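Local coordinates for Cgl0159-like domain-containing protein (Corynebacterium glutamicum, PDB 3FOK) that is of unknown function but belongs to the Cgl0159-like family of TIM-barrel proteins, here assembled with further copies of itself, at residues E171-Q176 with G213-Y218; D127-Y132 with L162-H167; A201-V206 with M233-M238; A48-A53 with F144-V149; E182-N187 with V193-S198. All blocks are in the same frame, centred on the assembly; numbering follows the deposited sequence.

The five contacts sample one TIM barrel from core to rim. The centre of contact 4 lies about 5 Å from the chain's centre, whereas those of contacts 1 and 3 lie about 19 Å from it, in layers that touch the second subunit. Contacts 1 and 2 share helix 158-174, their centres about 14 Å apart. Contacts 4 and 5 meet through the neighbouring strands 144-151 and 179-189, where V149 N and T147 O probably hydrogen-bond to E182 O and E182 N. Along the chain, contacts 4 and 2 interleave, as do contacts 1 and 3, while contact 1 spans contact 5. Together they join strands, helices and loops of one barrel, several close to subunit interfaces.

Contact 1 of 5, residues E171-Q176 with G213-Y218; sequences EAAAAQ and GNDSSY
Q176 lies over the ring of Y218, and the two make a CH-pi contact: Q176 CA stands 3.8 Å from the centroid of the Y218 ring, 18° off its normal. The peptide carbonyl of Q176 extends across the same ring, its O 3.5 Å from Y218 CE2. Beyond CA, the side chain leaves beside the backbone N (chi1 -72°) and runs on extended, which carries CG to 3.3 Å from Y218 OH and leaves the amide plane turned only 25° from that of the ring.

The helix ends at this point, which is consistent with the CA being turned to the ring. Q176 takes a positive phi and closes a Schellman motif at the C-terminal end of helix 158-174, with Q176 N bonded to A173 O at 2.8 Å. Helix end and loop 213-218 thus meet on the outside of the TIM barrel, just before strand 219-224.

A second patch is made by A173, whose CB sits 3.8 Å from D215 CB and also touches the D215 carbonyl oxygen.

Polar bonds shape the loop rather than cross the contact. S217 OG donates to D215 OD1 over 2.8 Å, on the syn side of the carboxylate and somewhat out of its plane, and S217 N adds a weak bond to the same oxygen. The other oxygen, D215 OD2, forms a salt bridge with R140 of the second subunit.

Contact 2 of 5, residues D127-Y132 with L162-H167; sequences DRYTGY and LEATAH
Y129 reaches from loop 127-132 onto helix 158-174, and A164 meets it with its methyl group. In the apolar part of the contact A164 CB lies 3.6 Å from Y129 CE2 and 3.7 Å from Y129 CD2, while the carbonyl oxygen of A164 lies over one face of the ring. The tyrosine arrives there because its CG stands opposite the carbonyl carbon (chi1 -77°), which sends the ring from the loop toward the helix.

The polar part is a pairing of hydroxyls. Y129 OH donates to T165 OG1 at 2.9 Å, the two side chains crossing at about a right angle. The bond deserves some caution, since the phenol oxygen is modelled too close to T147 of strand 144-151. T165 itself holds its OG1 beside its own backbone N (chi1 -66°), the setting from which a helical threonine can bond back one turn, and its stronger partner is indeed T161 O.

Charged groups here pair between subunits and not across the contact: E163 with R128 of the second subunit, R128 with E163 of the third. Within the chain, the contact attaches the loop before helix 134-140 to the helix that follows strand 144-151 in the TIM barrel.

With T165 OG1 already satisfied by T161 O within its own helix, the packing of the A164 methyl on Y129 is the surer link, and the phenol bond at most a probable addition.

Contact 3 of 5, residues A201-V206 with M233-M238; sequences AVIQSV and MESTTM
No ring, amide or carboxylate takes part where I203 and V206 meet S235 and T236; the flat group with a defined environment here is the peptide carbonyl of V202, one helical turn before V206. Both of its donors, V206 N and S205 OG, come to one face of its plane, and S205 OG, at 2.6 Å from V202 O, is tilted 26° from that plane. With two hydrogen bonds on one oxygen, the S205 hydroxyl is turned back on its own helix.

Across the contact aliphatic branches meet small hydroxylated side chains. S235 OG stands opposite its carbonyl carbon (chi1 -71°), an orientation that lays it against the beta-branched I203, 3.2 Å from both CG1 and CG2: the hydroxyl oxygen touches the two branches of the isoleucine where they part. S235 CB packs next to V206, 4.0 Å from V206 CG1. That methyl group, anti to the V206 backbone N, points on toward T236, where OG1 lies 3.8 Å away; the still shorter approach to the T236 methyl is too tight to be trusted. No hydrogen bond links the two segments, so the fit rests on van der Waals contact alone.

I203 and V206 also have other neighbours: V206 packs on M221 and L223 of strand 219-224, and I203 on A67 of the second subunit. Helix 199-210 lying over a barrel strand, with the loop into the next strand, 240-243, tucked against its flank, is the layered arrangement of a TIM barrel.

Contact 4 of 5, residues A48-A53 with F144-V149; sequences AADHPA and FAKTLV
D50 OD1 is the oxygen on which the contact turns, held by the hydroxyl of S112 through a hydrogen bond and by K146 through a salt bridge. The second is long, with K146 NZ 3.6 Å from D50 OD1, and K146 CE comes nearer still, at 3.0 Å. The carboxylate therefore lies against the last methylene of the lysine as well as facing its ammonium group.

The two side chains approach from opposite directions and span a backbone gap of 10.1 Å between D50 CA and K146 CA. The aspartate contributes by placing CG between its backbone N and carbonyl carbon (chi1 63°). The lysine does more of the reaching: it bends at chi2 (88°) and then runs straight through CD and CE. Its NZ has a stronger partner than D50, namely E182 of the adjacent strand 179-189, and K222 of strand 219-224 brings a like charge close by. K146 NZ is thus shared between two carboxylates, with D50 meeting it from across the barrel.

The other carboxylate oxygen, D50 OD2, lies 4.0 Å above the plane of the H51 ring, offset toward the rim. D50 O accepts from R115 NE, which ties the turn to the loop after strand 108-112.

D50 stands just past strand 44-48, and K146, E182 and K222 come from three successive parallel strands, converging on the interior of a TIM barrel. In this fold active sites usually lie at the C-terminal ends of the strands, but whether this cluster has such a role is not known.

Contact 5 of 5, residues E182-N187 with V193-S198; sequences EPFMSN and VVNDLS
Residues 182-187 and 193-195 run antiparallel as the arms of a beta hairpin, their axes 4.7 Å apart at closest approach: N187 and V194 form a hydrogen-bonded pair (V194 N to N187 O, 3.0 Å), S186 and N195 a non-hydrogen-bonded one, and D196 N reaches M185 O at 2.8 Å in an almost straight bond.

The side chains centre on N195, whose amide is used twice. Its OD1 accepts from S186 OG at 2.7 Å, both residues being on the same face of the sheet. Its flat group is stacked on the F184 ring, the planes 12° apart, with ND2 3.8 Å above the middle of the ring. The serine bond would restrain the rotation of the amide and is consistent with its lying flat on the phenyl group. At the ring's edge, near its plane, L197 CD2 touches F184 CE1 at 3.6 Å.

Farther along, D196 OD1 accepts from S198 N (2.9 Å) in an Asx turn and from S198 OG. Two waters add bridges, one joining M185 N to D196 O, the other N187 OD1 to V194 O.

S198 is the N-cap of helix 199-210, on which M185 and D196 pack. F184 and S186 bond through their backbones to I151, and F184 and L197 rest on P224; the added strand 192-195 folds back on barrel strand 179-189, which lies between strands 144-151 and 219-224.

Contact 1 of 5, residues E171-Q176 with G213-Y218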
# COMPACT_ATOMS: atom_id res chain seq x y z
N GLU A 171 10.59 1.04 -15.14
CA GLU A 171 11.58 -0.02 -15.00
C GLU A 171 12.14 -0.51 -16.33
O GLU A 171 13.35 -0.70 -16.47
CB GLU A 171 10.99 -1.20 -14.23
CG GLU A 171 10.68 -0.91 -12.78
CD GLU A 171 10.19 -2.13 -12.04
OE1 GLU A 171 10.94 -3.13 -11.98
OE2 GLU A 171 9.06 -2.10 -11.51
N ALA A 172 11.27 -0.73 -17.30
CA ALA A 172 11.72 -1.21 -18.60
C ALA A 172 12.67 -0.21 -19.26
O ALA A 172 13.73 -0.59 -19.76
CB ALA A 172 10.53 -1.48 -19.51
N ALA A 173 12.29 1.06 -19.25
CA ALA A 173 13.12 2.10 -19.85
C ALA A 173 14.47 2.20 -19.15
O ALA A 173 15.51 2.25 -19.80
CB ALA A 173 12.39 3.44 -19.79
N ALA A 174 14.44 2.22 -17.82
CA ALA A 174 15.67 2.33 -17.04
C ALA A 174 16.62 1.16 -17.30
O ALA A 174 17.84 1.30 -17.16
CB ALA A 174 15.35 2.41 -15.55
N ALA A 175 16.07 0.02 -17.69
CA ALA A 175 16.89 -1.16 -17.97
C ALA A 175 17.17 -1.26 -19.47
O ALA A 175 17.82 -2.21 -19.93
CB ALA A 175 16.18 -2.42 -17.48
N GLN A 176 16.68 -0.29 -20.23
CA GLN A 176 16.86 -0.26 -21.68
C GLN A 176 16.28 -1.51 -22.31
O GLN A 176 16.84 -2.08 -23.25
CB GLN A 176 18.35 -0.12 -22.03
CG GLN A 176 18.89 1.26 -21.74
CD GLN A 176 20.31 1.46 -22.21
OE1 GLN A 176 20.78 2.59 -22.33
NE2 GLN A 176 21.00 0.36 -22.48
N GLY A 213 4.62 6.33 -18.17
CA GLY A 213 6.04 6.11 -17.93
C GLY A 213 6.77 7.43 -17.78
O GLY A 213 6.26 8.46 -18.20
N ASN A 214 7.96 7.40 -17.18
CA ASN A 214 8.74 8.61 -16.98
C ASN A 214 9.82 8.75 -18.04
O ASN A 214 10.67 9.64 -17.97
CB ASN A 214 9.37 8.61 -15.58
CG ASN A 214 10.39 7.49 -15.40
OD1 ASN A 214 11.01 7.37 -14.35
ND2 ASN A 214 10.58 6.68 -16.43
N ASP A 215 9.77 7.86 -19.02
CA ASP A 215 10.71 7.83 -20.12
C ASP A 215 10.05 6.95 -21.17
O ASP A 215 9.92 5.75 -20.98
CB ASP A 215 12.02 7.19 -19.66
CG ASP A 215 13.07 7.12 -20.77
OD1 ASP A 215 12.70 7.28 -21.95
OD2 ASP A 215 14.25 6.89 -20.45
N SER A 216 9.60 7.54 -22.27
CA SER A 216 8.97 6.73 -23.31
C SER A 216 9.84 6.65 -24.55
O SER A 216 9.40 6.99 -25.64
CB SER A 216 7.59 7.29 -23.65
OG SER A 216 6.56 6.36 -23.30
N SER A 217 11.07 6.19 -24.36
CA SER A 217 12.01 6.06 -25.46
C SER A 217 12.22 4.59 -25.81
O SER A 217 12.94 4.27 -26.76
CB SER A 217 13.35 6.71 -25.11
OG SER A 217 14.00 6.02 -24.05
N TYR A 218 11.60 3.71 -25.04
CA TYR A 218 11.72 2.28 -25.29
C TYR A 218 10.36 1.63 -25.43
O TYR A 218 10.24 0.41 -25.41
CB TYR A 218 12.46 1.59 -24.14
CG TYR A 218 13.95 1.67 -24.27
CD1 TYR A 218 14.64 2.81 -23.85
CD2 TYR A 218 14.68 0.64 -24.87
CE1 TYR A 218 16.02 2.92 -24.03
CE2 TYR A 218 16.05 0.75 -25.07
CZ TYR A 218 16.71 1.89 -24.65
OH TYR A 218 18.06 2.01 -24.86

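Contact 2 of 5, residues D127-Y132 with L162-H167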
# COMPACT_ATOMS: atom_id res chain seq x y z
N ASP A 127 -6.34 -5.21 -14.14
CA ASP A 127 -5.33 -6.09 -14.71
C ASP A 127 -3.97 -6.03 -14.02
O ASP A 127 -3.02 -5.45 -14.54
CB ASP A 127 -5.14 -5.74 -16.19
CG ASP A 127 -4.98 -6.97 -17.07
OD1 ASP A 127 -4.38 -7.96 -16.61
OD2 ASP A 127 -5.45 -6.92 -18.22
N ARG A 128 -3.87 -6.66 -12.85
CA ARG A 128 -2.64 -6.66 -12.07
C ARG A 128 -1.44 -7.38 -12.71
O ARG A 128 -1.60 -8.27 -13.54
CB ARG A 128 -2.94 -7.21 -10.68
CG ARG A 128 -3.89 -6.31 -9.90
CD ARG A 128 -4.72 -7.07 -8.87
NE ARG A 128 -4.39 -6.70 -7.50
CZ ARG A 128 -5.17 -5.96 -6.72
NH1 ARG A 128 -6.32 -5.50 -7.15
NH2 ARG A 128 -4.78 -5.68 -5.48
N TYR A 129 -0.24 -6.96 -12.31
CA TYR A 129 1.00 -7.54 -12.82
C TYR A 129 1.34 -8.83 -12.10
O TYR A 129 1.87 -8.83 -10.99
CB TYR A 129 2.12 -6.50 -12.73
CG TYR A 129 1.99 -5.48 -13.83
CD1 TYR A 129 2.90 -5.46 -14.89
CD2 TYR A 129 0.91 -4.61 -13.87
CE1 TYR A 129 2.72 -4.60 -15.97
CE2 TYR A 129 0.72 -3.74 -14.95
CZ TYR A 129 1.63 -3.75 -15.99
OH TYR A 129 1.44 -2.90 -17.05
N THR A 130 1.03 -9.93 -12.78
CA THR A 130 1.21 -11.28 -12.25
C THR A 130 2.25 -12.17 -12.93
O THR A 130 2.48 -13.29 -12.47
CB THR A 130 -0.13 -12.03 -12.31
OG1 THR A 130 -0.56 -12.08 -13.68
CG2 THR A 130 -1.19 -11.31 -11.49
N GLY A 131 2.86 -11.70 -14.01
CA GLY A 131 3.84 -12.53 -14.70
C GLY A 131 5.27 -12.03 -14.64
O GLY A 131 5.83 -11.85 -13.56
N TYR A 132 5.86 -11.83 -15.81
CA TYR A 132 7.23 -11.35 -15.90
C TYR A 132 7.35 -9.93 -15.35
O TYR A 132 6.41 -9.14 -15.44
CB TYR A 132 7.69 -11.30 -17.36
CG TYR A 132 8.30 -12.57 -17.91
CD1 TYR A 132 9.54 -13.02 -17.47
CD2 TYR A 132 7.65 -13.29 -18.92
CE1 TYR A 132 10.13 -14.17 -18.01
CE2 TYR A 132 8.23 -14.43 -19.47
CZ TYR A 132 9.46 -14.86 -19.01
OH TYR A 132 10.04 -15.99 -19.57
N LEU A 162 -3.39 1.79 -14.87
CA LEU A 162 -2.65 2.84 -15.56
C LEU A 162 -1.36 3.11 -14.79
O LEU A 162 -0.28 3.21 -15.37
CB LEU A 162 -3.48 4.12 -15.65
CG LEU A 162 -4.73 4.09 -16.54
CD1 LEU A 162 -5.52 5.38 -16.37
CD2 LEU A 162 -4.31 3.90 -17.99
N GLU A 163 -1.48 3.22 -13.47
CA GLU A 163 -0.33 3.49 -12.62
C GLU A 163 0.69 2.35 -12.63
O GLU A 163 1.89 2.59 -12.69
CB GLU A 163 -0.78 3.79 -11.18
CG GLU A 163 0.35 4.10 -10.22
CD GLU A 163 -0.13 4.75 -8.93
OE1 GLU A 163 -1.24 4.41 -8.47
OE2 GLU A 163 0.61 5.59 -8.38
N ALA A 164 0.21 1.11 -12.60
CA ALA A 164 1.11 -0.04 -12.61
C ALA A 164 1.83 -0.13 -13.95
O ALA A 164 2.99 -0.53 -14.02
CB ALA A 164 0.34 -1.32 -12.35
N THR A 165 1.13 0.24 -15.02
CA THR A 165 1.72 0.21 -16.35
C THR A 165 2.81 1.27 -16.43
O THR A 165 3.88 1.03 -17.01
CB THR A 165 0.67 0.49 -17.45
OG1 THR A 165 -0.29 -0.57 -17.48
CG2 THR A 165 1.33 0.61 -18.81
N ALA A 166 2.56 2.42 -15.83
CA ALA A 166 3.54 3.51 -15.82
C ALA A 166 4.80 3.03 -15.11
O ALA A 166 5.92 3.29 -15.56
CB ALA A 166 2.97 4.73 -15.11
N HIS A 167 4.62 2.31 -14.00
CA HIS A 167 5.75 1.79 -13.25
C HIS A 167 6.52 0.77 -14.09
O HIS A 167 7.76 0.75 -14.07
CB HIS A 167 5.28 1.16 -11.94
CG HIS A 167 4.76 2.16 -10.95
ND1 HIS A 167 4.67 3.51 -11.22
CD2 HIS A 167 4.31 2.01 -9.68
CE1 HIS A 167 4.19 4.14 -10.17
NE2 HIS A 167 3.96 3.25 -9.22

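Contact 3 of 5, residues A201-V206 with M233-M238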
# COMPACT_ATOMS: atom_id res chain seq x y z
N ALA A 201 -11.49 5.54 -31.03
CA ALA A 201 -11.21 4.94 -29.73
C ALA A 201 -9.76 4.45 -29.70
O ALA A 201 -9.04 4.66 -28.72
CB ALA A 201 -12.16 3.79 -29.46
N VAL A 202 -9.33 3.81 -30.78
CA VAL A 202 -7.97 3.31 -30.86
C VAL A 202 -7.00 4.47 -30.75
O VAL A 202 -5.99 4.39 -30.04
CB VAL A 202 -7.72 2.57 -32.20
CG1 VAL A 202 -6.26 2.15 -32.29
CG2 VAL A 202 -8.62 1.36 -32.29
N ILE A 203 -7.30 5.56 -31.44
CA ILE A 203 -6.45 6.74 -31.42
C ILE A 203 -6.36 7.31 -30.00
O ILE A 203 -5.27 7.64 -29.53
CB ILE A 203 -6.98 7.82 -32.38
CG1 ILE A 203 -6.71 7.37 -33.83
CG2 ILE A 203 -6.33 9.17 -32.10
CD1 ILE A 203 -7.28 8.29 -34.88
N GLN A 204 -7.50 7.39 -29.32
CA GLN A 204 -7.51 7.92 -27.96
C GLN A 204 -6.70 7.04 -27.01
O GLN A 204 -6.04 7.53 -26.10
CB GLN A 204 -8.95 8.04 -27.45
CG GLN A 204 -9.06 8.82 -26.15
CD GLN A 204 -10.47 8.84 -25.59
OE1 GLN A 204 -10.74 9.53 -24.60
NE2 GLN A 204 -11.37 8.08 -26.21
N SER A 205 -6.76 5.72 -27.22
CA SER A 205 -6.04 4.79 -26.36
C SER A 205 -4.54 4.93 -26.55
O SER A 205 -3.77 4.79 -25.60
CB SER A 205 -6.47 3.34 -26.64
OG SER A 205 -6.03 2.89 -27.90
N VAL A 206 -4.12 5.22 -27.78
CA VAL A 206 -2.70 5.38 -28.07
C VAL A 206 -2.16 6.64 -27.41
O VAL A 206 -1.07 6.62 -26.82
CB VAL A 206 -2.45 5.46 -29.58
CG1 VAL A 206 -0.99 5.75 -29.85
CG2 VAL A 206 -2.84 4.15 -30.24
N MSE A 233 -2.34 5.59 -37.37
CA MSE A 233 -0.89 5.68 -37.33
C MSE A 233 -0.37 7.11 -37.22
O MSE A 233 0.81 7.32 -36.95
CB MSE A 233 -0.27 5.01 -38.56
CG MSE A 233 -0.36 3.48 -38.54
SE MSE A 233 0.17 2.71 -36.84
CE MSE A 233 -1.56 2.01 -36.32
N GLU A 234 -1.25 8.08 -37.42
CA GLU A 234 -0.85 9.48 -37.29
C GLU A 234 -0.96 9.84 -35.81
O GLU A 234 -0.77 11.00 -35.43
CB GLU A 234 -1.76 10.38 -38.13
CG GLU A 234 -1.73 10.06 -39.62
CD GLU A 234 -2.63 10.96 -40.46
OE1 GLU A 234 -3.81 11.14 -40.08
OE2 GLU A 234 -2.15 11.48 -41.49
N SER A 235 -1.24 8.83 -34.99
CA SER A 235 -1.38 9.00 -33.54
C SER A 235 -0.05 8.99 -32.80
O SER A 235 0.10 9.65 -31.78
CB SER A 235 -2.28 7.91 -32.96
OG SER A 235 -3.63 8.10 -33.32
N THR A 236 0.90 8.21 -33.31
CA THR A 236 2.22 8.14 -32.68
C THR A 236 3.36 8.08 -33.66
O THR A 236 3.19 7.87 -34.86
CB THR A 236 2.39 6.91 -31.76
OG1 THR A 236 1.81 5.76 -32.38
CG2 THR A 236 1.76 7.17 -30.41
N THR A 237 4.55 8.24 -33.10
CA THR A 237 5.80 8.21 -33.84
C THR A 237 6.52 6.95 -33.39
O THR A 237 7.63 6.66 -33.83
CB THR A 237 6.66 9.42 -33.49
OG1 THR A 237 6.80 9.49 -32.06
CG2 THR A 237 6.01 10.70 -33.99
N MSE A 238 5.86 6.19 -32.52
CA MSE A 238 6.44 4.98 -31.97
C MSE A 238 6.33 3.73 -32.82
O MSE A 238 5.36 3.54 -33.56
CB MSE A 238 5.83 4.71 -30.60
CG MSE A 238 6.06 5.85 -29.64
SE MSE A 238 5.10 5.65 -28.01
CE MSE A 238 6.27 6.69 -26.87

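Contact 4 of 5, residues A48-A53 with F144-V149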
# COMPACT_ATOMS: atom_id res chain seq x y z
N ALA A 48 2.27 -14.94 -30.67
CA ALA A 48 1.81 -14.80 -29.30
C ALA A 48 1.04 -15.98 -28.73
O ALA A 48 0.21 -16.60 -29.41
CB ALA A 48 0.96 -13.54 -29.18
N ALA A 49 1.28 -16.27 -27.45
CA ALA A 49 0.62 -17.37 -26.76
C ALA A 49 0.52 -17.12 -25.26
O ALA A 49 0.73 -18.03 -24.46
CB ALA A 49 1.36 -18.68 -27.03
N ASP A 50 0.19 -15.89 -24.87
CA ASP A 50 0.08 -15.57 -23.45
C ASP A 50 -1.38 -15.50 -22.99
O ASP A 50 -1.67 -15.02 -21.89
CB ASP A 50 0.77 -14.23 -23.14
CG ASP A 50 0.14 -13.05 -23.86
OD1 ASP A 50 0.30 -11.91 -23.38
OD2 ASP A 50 -0.51 -13.26 -24.90
N HIS A 51 -2.29 -16.00 -23.82
CA HIS A 51 -3.72 -15.98 -23.50
C HIS A 51 -4.16 -16.90 -22.36
O HIS A 51 -4.94 -16.50 -21.50
CB HIS A 51 -4.54 -16.32 -24.75
CG HIS A 51 -4.05 -15.67 -26.00
ND1 HIS A 51 -2.86 -16.02 -26.60
CD2 HIS A 51 -4.60 -14.70 -26.77
CE1 HIS A 51 -2.70 -15.29 -27.70
NE2 HIS A 51 -3.74 -14.48 -27.82
N PRO A 52 -3.69 -18.16 -22.35
CA PRO A 52 -4.08 -19.09 -21.29
C PRO A 52 -3.98 -18.53 -19.88
O PRO A 52 -4.92 -18.61 -19.09
CB PRO A 52 -3.14 -20.27 -21.50
CG PRO A 52 -2.94 -20.26 -22.98
CD PRO A 52 -2.72 -18.79 -23.27
N ALA A 53 -2.82 -17.95 -19.56
CA ALA A 53 -2.56 -17.37 -18.25
C ALA A 53 -3.59 -16.32 -17.84
O ALA A 53 -3.72 -16.00 -16.66
CB ALA A 53 -1.17 -16.76 -18.23
N PHE A 144 12.20 -8.56 -24.97
CA PHE A 144 11.10 -7.60 -25.05
C PHE A 144 10.08 -7.80 -23.94
O PHE A 144 9.85 -8.93 -23.50
CB PHE A 144 10.42 -7.85 -26.39
CG PHE A 144 10.13 -6.62 -27.20
CD1 PHE A 144 9.32 -5.61 -26.70
CD2 PHE A 144 10.58 -6.54 -28.51
CE1 PHE A 144 8.96 -4.53 -27.50
CE2 PHE A 144 10.22 -5.47 -29.32
CZ PHE A 144 9.40 -4.46 -28.82
N ALA A 145 9.45 -6.71 -23.50
CA ALA A 145 8.42 -6.79 -22.47
C ALA A 145 7.10 -6.38 -23.11
O ALA A 145 7.08 -5.57 -24.03
CB ALA A 145 8.76 -5.85 -21.31
N LYS A 146 5.99 -6.95 -22.63
CA LYS A 146 4.69 -6.60 -23.19
C LYS A 146 3.64 -6.47 -22.09
O LYS A 146 3.64 -7.20 -21.10
CB LYS A 146 4.26 -7.64 -24.23
CG LYS A 146 3.10 -8.56 -23.84
CD LYS A 146 1.74 -7.98 -24.19
CE LYS A 146 0.65 -8.98 -23.84
NZ LYS A 146 -0.69 -8.61 -24.36
N THR A 147 2.73 -5.51 -22.29
CA THR A 147 1.67 -5.22 -21.33
C THR A 147 0.32 -5.04 -22.01
O THR A 147 0.25 -4.59 -23.15
CB THR A 147 1.98 -3.91 -20.57
OG1 THR A 147 3.21 -4.04 -19.86
CG2 THR A 147 0.86 -3.59 -19.60
N LEU A 148 -0.75 -5.38 -21.30
CA LEU A 148 -2.10 -5.20 -21.82
C LEU A 148 -2.64 -4.00 -21.04
O LEU A 148 -2.72 -4.03 -19.81
CB LEU A 148 -2.96 -6.43 -21.54
CG LEU A 148 -4.16 -6.70 -22.46
CD1 LEU A 148 -5.25 -7.38 -21.65
CD2 LEU A 148 -4.69 -5.43 -23.08
N VAL A 149 -3.01 -2.93 -21.74
CA VAL A 149 -3.53 -1.75 -21.08
C VAL A 149 -4.93 -1.40 -21.57
O VAL A 149 -5.10 -0.56 -22.45
CB VAL A 149 -2.62 -0.52 -21.32
CG1 VAL A 149 -3.02 0.61 -20.38
CG2 VAL A 149 -1.16 -0.89 -21.12

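Contact 5 of 5, residues E182-N187 with V193-S198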
# COMPACT_ATOMS: atom_id res chain seq x y z
N GLU A 182 -0.15 -2.81 -25.29
CA GLU A 182 -1.32 -3.13 -26.10
C GLU A 182 -2.49 -2.35 -25.49
O GLU A 182 -3.12 -2.81 -24.54
CB GLU A 182 -1.62 -4.63 -26.06
CG GLU A 182 -2.62 -5.10 -27.11
CD GLU A 182 -2.93 -6.59 -27.02
OE1 GLU A 182 -1.99 -7.38 -26.79
OE2 GLU A 182 -4.11 -6.97 -27.19
N PRO A 183 -2.79 -1.16 -26.04
CA PRO A 183 -3.88 -0.33 -25.53
C PRO A 183 -5.23 -0.62 -26.17
O PRO A 183 -5.31 -1.16 -27.28
CB PRO A 183 -3.40 1.07 -25.84
CG PRO A 183 -2.80 0.87 -27.20
CD PRO A 183 -2.02 -0.43 -27.06
N PHE A 184 -6.28 -0.24 -25.45
CA PHE A 184 -7.66 -0.42 -25.89
C PHE A 184 -8.55 0.45 -25.03
O PHE A 184 -8.24 0.72 -23.87
CB PHE A 184 -8.13 -1.86 -25.66
CG PHE A 184 -7.76 -2.83 -26.74
CD1 PHE A 184 -8.29 -2.70 -28.02
CD2 PHE A 184 -6.93 -3.91 -26.46
CE1 PHE A 184 -8.01 -3.64 -29.00
CE2 PHE A 184 -6.64 -4.85 -27.44
CZ PHE A 184 -7.18 -4.72 -28.71
N MSE A 185 -9.66 0.88 -25.60
CA MSE A 185 -10.65 1.62 -24.84
C MSE A 185 -11.64 0.48 -24.67
O MSE A 185 -11.92 -0.23 -25.63
CB MSE A 185 -11.28 2.74 -25.67
CG MSE A 185 -10.34 3.89 -26.03
SE MSE A 185 -9.67 4.91 -24.51
CE MSE A 185 -8.18 3.81 -24.09
N SER A 186 -12.12 0.26 -23.45
CA SER A 186 -13.05 -0.84 -23.22
C SER A 186 -14.29 -0.39 -22.46
O SER A 186 -14.24 0.57 -21.69
CB SER A 186 -12.36 -1.96 -22.45
OG SER A 186 -11.26 -2.48 -23.17
N ASN A 187 -15.40 -1.08 -22.69
CA ASN A 187 -16.65 -0.75 -22.01
C ASN A 187 -17.35 -2.00 -21.52
O ASN A 187 -17.12 -3.09 -22.05
CB ASN A 187 -17.61 -0.01 -22.95
CG ASN A 187 -16.99 1.23 -23.57
OD1 ASN A 187 -16.37 1.16 -24.63
ND2 ASN A 187 -17.16 2.36 -22.91
N VAL A 193 -16.86 -7.37 -21.02
CA VAL A 193 -15.95 -6.34 -21.47
C VAL A 193 -15.76 -6.43 -22.98
O VAL A 193 -15.36 -7.47 -23.50
CB VAL A 193 -14.56 -6.49 -20.80
CG1 VAL A 193 -13.59 -5.46 -21.38
CG2 VAL A 193 -14.69 -6.32 -19.30
N VAL A 194 -16.06 -5.34 -23.68
CA VAL A 194 -15.88 -5.31 -25.13
C VAL A 194 -14.97 -4.16 -25.50
O VAL A 194 -15.19 -3.02 -25.09
CB VAL A 194 -17.23 -5.15 -25.89
CG1 VAL A 194 -18.17 -6.29 -25.54
CG2 VAL A 194 -17.87 -3.81 -25.55
N ASN A 195 -13.92 -4.45 -26.26
CA ASN A 195 -12.99 -3.41 -26.67
C ASN A 195 -13.62 -2.60 -27.80
O ASN A 195 -14.25 -3.17 -28.69
CB ASN A 195 -11.67 -4.01 -27.16
CG ASN A 195 -11.00 -4.88 -26.11
OD1 ASN A 195 -11.07 -4.59 -24.91
ND2 ASN A 195 -10.33 -5.93 -26.55
N ASP A 196 -13.48 -1.28 -27.73
CA ASP A 196 -14.04 -0.40 -28.75
C ASP A 196 -13.04 -0.32 -29.91
O ASP A 196 -12.01 0.34 -29.79
CB ASP A 196 -14.27 0.99 -28.17
CG ASP A 196 -15.00 1.91 -29.13
OD1 ASP A 196 -14.84 1.73 -30.36
OD2 ASP A 196 -15.71 2.81 -28.66
N LEU A 197 -13.36 -0.98 -31.02
CA LEU A 197 -12.46 -0.97 -32.16
C LEU A 197 -12.69 0.14 -33.18
O LEU A 197 -12.19 0.08 -34.29
CB LEU A 197 -12.50 -2.33 -32.86
CG LEU A 197 -12.01 -3.50 -32.01
CD1 LEU A 197 -12.08 -4.79 -32.82
CD2 LEU A 197 -10.59 -3.24 -31.55
N SER A 198 -13.44 1.17 -32.80
CA SER A 198 -13.68 2.28 -33.72
C SER A 198 -12.37 3.06 -33.84
O SER A 198 -11.60 3.13 -32.88
CB SER A 198 -14.79 3.19 -33.21
OG SER A 198 -14.38 3.91 -32.06
O HOH W 1 -9.55 0.73 -28.64
O HOH W 2 -16.59 -1.01 -26.23